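Long-range contacts in putative enoyl-CoA hydratase/isomerase (Mycobacterium abscessus, PDB 4MI2), which is probably a crotonase-family isomerase acting on a ring-epoxide CoA thioester in phenylacetate degradation: residues Asp127-Gly132 and Leu185-Val190; Val116-Gly121 and Ala147-Leu152. One frame throughout, in Å; residues are numbered along the deposited sequence.

Going from the N terminus, the chain first reaches Val116-Gly121 at the start of helix 118-124, and then Asp127-Gly132 on the strand that follows it. Ala147-Leu152 comes next and returns to the helix start, closing interaction 2 over 25 intervening residues. Leu185-Val190 arrives last and pairs with the strand, closing interaction 1 over 52. The segments alternate, so the two loops cross and neither nests in the other. Their centres lie about 17 Å apart and their nearest atoms about 4 Å, without touching. Interaction 1 adds the last strand to the six-stranded sheet, whereas interaction 2 sets the loop before helix 152-160 against helix 118-124.

Interaction 1: residues Asp127-Gly132 and Leu185-Val190; sequences DIRIAG and LVHEVV
His187 and Arg129 meet through both backbone and ring. The imidazole has CG beside its backbone N, which brings ND1 to the Arg129 main chain: Arg129 N donates to His187 ND1 at 3.2 Å, from 34° out of the ring plane. His187 N returns a bond to Arg129 O at 3.0 Å, lying in the carbonyl plane, so one residue is gripped through both its N-H and its C=O. Ile128 CD1 lies over one ring face in a CH-pi contact, 4.3 Å from the His187 centroid and 15° off the normal, offset toward the rim. On the far side of the imidazole, NE2 bonds Ser163 O of the second subunit, which fixes the ring's rotation from both ends.

The arginine chain bends at chi3 and carries NE to Leu185 O at 2.9 Å, a weak bond made at the guanidinium edge. That plane is turned 37° from the imidazole, with Arg129 NH2 3.6 Å from His187 CE1. Farther along, the pairing becomes regular and parallel: Ala131 N to Glu188 O is 2.9 Å and Val190 N to Ala131 O is 2.8 Å. On one sheet face the Ile130 and Glu188 side chains lie side by side, CD1 against CB, while Ile130 meets Val190 at a slant through their CG2 methyls; Ala131 and Val189 occupy the other. Strand 128-132 bonds 107-111 on its other side, and 188-190 is the outermost strand within this chain, ending the parallel part of the central sheet of a crotonase fold.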
# COMPACT_ATOMS: atom_id res chain seq x y z
N ASP B 127 -8.15 8.58 12.33
CA ASP B 127 -6.88 9.00 11.72
C ASP B 127 -5.64 8.55 12.51
O ASP B 127 -4.64 8.15 11.93
CB ASP B 127 -6.85 10.52 11.56
CG ASP B 127 -8.00 11.02 10.71
OD1 ASP B 127 -8.13 10.52 9.59
OD2 ASP B 127 -8.78 11.90 11.18
N ILE B 128 -5.73 8.63 13.84
CA ILE B 128 -4.60 8.33 14.73
C ILE B 128 -5.09 7.33 15.76
O ILE B 128 -6.15 7.52 16.36
CB ILE B 128 -4.08 9.60 15.47
CG1 ILE B 128 -3.79 10.75 14.49
CG2 ILE B 128 -2.84 9.29 16.31
CD1 ILE B 128 -2.60 10.52 13.59
N ARG B 129 -4.31 6.28 15.96
CA ARG B 129 -4.70 5.14 16.79
C ARG B 129 -3.64 4.93 17.87
O ARG B 129 -2.48 4.69 17.56
CB ARG B 129 -4.81 3.86 15.93
CG ARG B 129 -6.16 3.67 15.25
CD ARG B 129 -6.10 2.59 14.16
NE ARG B 129 -5.25 3.03 13.05
CZ ARG B 129 -5.63 3.86 12.09
NH1 ARG B 129 -6.88 4.31 12.02
NH2 ARG B 129 -4.76 4.22 11.17
N ILE B 130 -4.06 5.05 19.12
CA ILE B 130 -3.18 4.83 20.26
C ILE B 130 -3.63 3.56 20.99
O ILE B 130 -4.77 3.46 21.44
CB ILE B 130 -3.24 6.00 21.27
CG1 ILE B 130 -3.07 7.36 20.56
CG2 ILE B 130 -2.21 5.80 22.36
CD1 ILE B 130 -1.71 7.59 19.95
N ALA B 131 -2.73 2.59 21.13
CA ALA B 131 -3.07 1.32 21.74
C ALA B 131 -2.38 1.12 23.08
O ALA B 131 -1.23 1.52 23.26
CB ALA B 131 -2.72 0.17 20.80
N GLY B 132 -3.10 0.50 24.01
CA GLY B 132 -2.53 0.08 25.28
C GLY B 132 -1.73 -1.19 25.05
O GLY B 132 -1.97 -1.91 24.08
N LEU B 185 -0.71 -0.92 12.05
CA LEU B 185 -2.12 -0.92 12.41
C LEU B 185 -2.43 0.17 13.43
O LEU B 185 -3.55 0.68 13.47
CB LEU B 185 -2.53 -2.28 12.97
CG LEU B 185 -4.05 -2.47 13.17
CD1 LEU B 185 -4.76 -2.58 11.83
CD2 LEU B 185 -4.34 -3.70 14.02
N VAL B 186 -1.45 0.51 14.27
CA VAL B 186 -1.59 1.60 15.23
C VAL B 186 -0.34 2.47 15.18
O VAL B 186 0.73 2.00 14.77
CB VAL B 186 -1.84 1.09 16.67
CG1 VAL B 186 -3.12 0.27 16.74
CG2 VAL B 186 -0.65 0.28 17.19
N HIS B 187 -0.46 3.72 15.61
CA HIS B 187 0.67 4.65 15.56
C HIS B 187 1.58 4.54 16.78
O HIS B 187 2.76 4.82 16.68
CB HIS B 187 0.17 6.08 15.43
CG HIS B 187 -0.55 6.34 14.15
ND1 HIS B 187 -1.85 5.94 13.94
CD2 HIS B 187 -0.15 6.94 13.01
CE1 HIS B 187 -2.22 6.28 12.72
NE2 HIS B 187 -1.21 6.89 12.14
N GLU B 188 1.02 4.13 17.91
CA GLU B 188 1.72 4.19 19.19
C GLU B 188 1.16 3.13 20.13
O GLU B 188 -0.05 2.88 20.15
CB GLU B 188 1.54 5.58 19.81
CG GLU B 188 2.38 5.87 21.05
CD GLU B 188 3.73 6.50 20.75
OE1 GLU B 188 4.24 6.32 19.61
OE2 GLU B 188 4.29 7.17 21.65
N VAL B 189 2.05 2.52 20.90
CA VAL B 189 1.67 1.62 21.98
C VAL B 189 2.13 2.26 23.28
O VAL B 189 3.29 2.62 23.41
CB VAL B 189 2.35 0.23 21.85
CG1 VAL B 189 2.00 -0.64 23.05
CG2 VAL B 189 1.94 -0.45 20.55
N VAL B 190 1.21 2.40 24.23
CA VAL B 190 1.54 2.92 25.56
C VAL B 190 1.15 1.90 26.63
O VAL B 190 0.59 0.85 26.33
CB VAL B 190 0.88 4.30 25.81
CG1 VAL B 190 1.43 5.33 24.83
CG2 VAL B 190 -0.64 4.22 25.71

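Interaction 2: residues Val116-Gly121 and Ala147-Leu152; sequences VGAGLG and AADSAL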
# COMPACT_ATOMS: atom_id res chain seq x y z
N VAL B 116 -12.27 -6.04 18.09
CA VAL B 116 -12.56 -7.08 17.11
C VAL B 116 -13.86 -6.83 16.38
O VAL B 116 -14.77 -6.20 16.92
CB VAL B 116 -12.63 -8.49 17.75
CG1 VAL B 116 -11.36 -8.79 18.54
CG2 VAL B 116 -13.84 -8.62 18.66
N GLY B 117 -13.94 -7.36 15.16
CA GLY B 117 -15.13 -7.23 14.36
C GLY B 117 -15.38 -5.78 14.03
O GLY B 117 -14.44 -5.06 13.68
N ALA B 118 -16.63 -5.35 14.17
CA ALA B 118 -17.00 -3.95 13.98
C ALA B 118 -16.21 -3.00 14.88
O ALA B 118 -16.07 -1.82 14.58
CB ALA B 118 -18.47 -3.77 14.24
N GLY B 119 -15.73 -3.51 16.01
CA GLY B 119 -14.88 -2.71 16.90
C GLY B 119 -13.59 -2.32 16.21
O GLY B 119 -13.12 -1.18 16.32
N LEU B 120 -13.01 -3.28 15.48
CA LEU B 120 -11.83 -3.03 14.68
C LEU B 120 -12.16 -2.07 13.53
O LEU B 120 -11.41 -1.14 13.27
CB LEU B 120 -11.26 -4.35 14.14
CG LEU B 120 -9.90 -4.32 13.44
CD1 LEU B 120 -8.82 -3.77 14.36
CD2 LEU B 120 -9.53 -5.72 12.95
N GLY B 121 -13.30 -2.28 12.88
CA GLY B 121 -13.72 -1.41 11.77
C GLY B 121 -13.82 0.03 12.21
O GLY B 121 -13.39 0.95 11.51
N ALA B 147 -18.14 -12.71 6.51
CA ALA B 147 -17.01 -12.23 5.73
C ALA B 147 -16.39 -10.94 6.28
O ALA B 147 -15.26 -10.96 6.80
CB ALA B 147 -17.42 -12.07 4.27
N ALA B 148 -17.11 -9.83 6.19
CA ALA B 148 -16.61 -8.52 6.61
C ALA B 148 -17.71 -7.48 6.56
O ALA B 148 -18.59 -7.53 5.69
CB ALA B 148 -15.47 -8.07 5.71
N ASP B 149 -17.66 -6.55 7.51
CA ASP B 149 -18.44 -5.33 7.46
C ASP B 149 -17.69 -4.18 8.15
O ASP B 149 -16.52 -4.31 8.48
CB ASP B 149 -19.86 -5.54 8.01
CG ASP B 149 -19.89 -6.07 9.44
OD1 ASP B 149 -19.30 -5.42 10.34
OD2 ASP B 149 -20.55 -7.12 9.66
N SER B 150 -18.36 -3.03 8.30
CA SER B 150 -17.76 -1.85 8.91
C SER B 150 -16.52 -1.35 8.16
O SER B 150 -15.60 -0.80 8.78
CB SER B 150 -17.43 -2.14 10.39
OG SER B 150 -18.56 -2.62 11.06
N ALA B 151 -16.52 -1.54 6.84
CA ALA B 151 -15.48 -1.07 5.92
C ALA B 151 -14.13 -1.79 6.05
O ALA B 151 -13.14 -1.41 5.40
CB ALA B 151 -15.28 0.43 6.06
N LEU B 152 -14.12 -2.87 6.83
CA LEU B 152 -12.89 -3.57 7.17
C LEU B 152 -12.24 -4.26 5.98
O LEU B 152 -11.02 -4.42 5.95
CB LEU B 152 -13.18 -4.57 8.29
CG LEU B 152 -12.17 -4.81 9.40
CD1 LEU B 152 -11.51 -3.54 9.93
CD2 LEU B 152 -12.88 -5.55 10.51
O HOH W 1 -13.03 0.46 8.97
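Ser150 and Leu152 press against the first turn of helix 118-124 at two points, and this is the close part of the contact. Ser150 directs its CB at the helix: OG sits 3.4 Å from Ala118 CB, while Ser150 CB is 4.0 Å from Gly121 CA. Gly121, with no side chain, lets Ser150 CB and Leu152 CD1 approach its CA. Leu152 uses both branches, CD1 reaching Gly121 CA at 3.6 Å and CD2 touching Gly117 O at the same separation. Its side chain also crosses that of Leu120 at about a right angle; with CG anti to the backbone N (chi1 -171°), Leu120 places CG 3.9 Å from Leu152 CD1.

No direct hydrogen bond spans the two segments, and polar linkage is left to water. One molecule donates to both Gly121 O and Ser150 O, bridging the two carbonyls beside the point where Gly121 and Ser150 bring the backbones closest. From Asp149 back to Ala147 the loop diverges from the helix, and this is the loose side. The loop orders itself instead: a type I' turn from Asp149 to Leu152 holds the bend, and Ser150 OG donates to Asp149 OD1 at 3.0 Å on the anti side of the carboxylate. Ala147 and Ala148 turn to the third subunit, where Gln240 accepts from their backbone N atoms, weakly from Ala148, and also donates to Asp149 OD2.

Gly117 and Ala151 occupy the N-cap positions of helices 118-124 and 152-160, so the contact brings two helix starts together. Tyr93 of helix 87-102 touches Ala118 and Ser150, Phe169 of helix 162-171 packs on Leu152, and Gly117 bonds Gly138 at the end of strand 136-138.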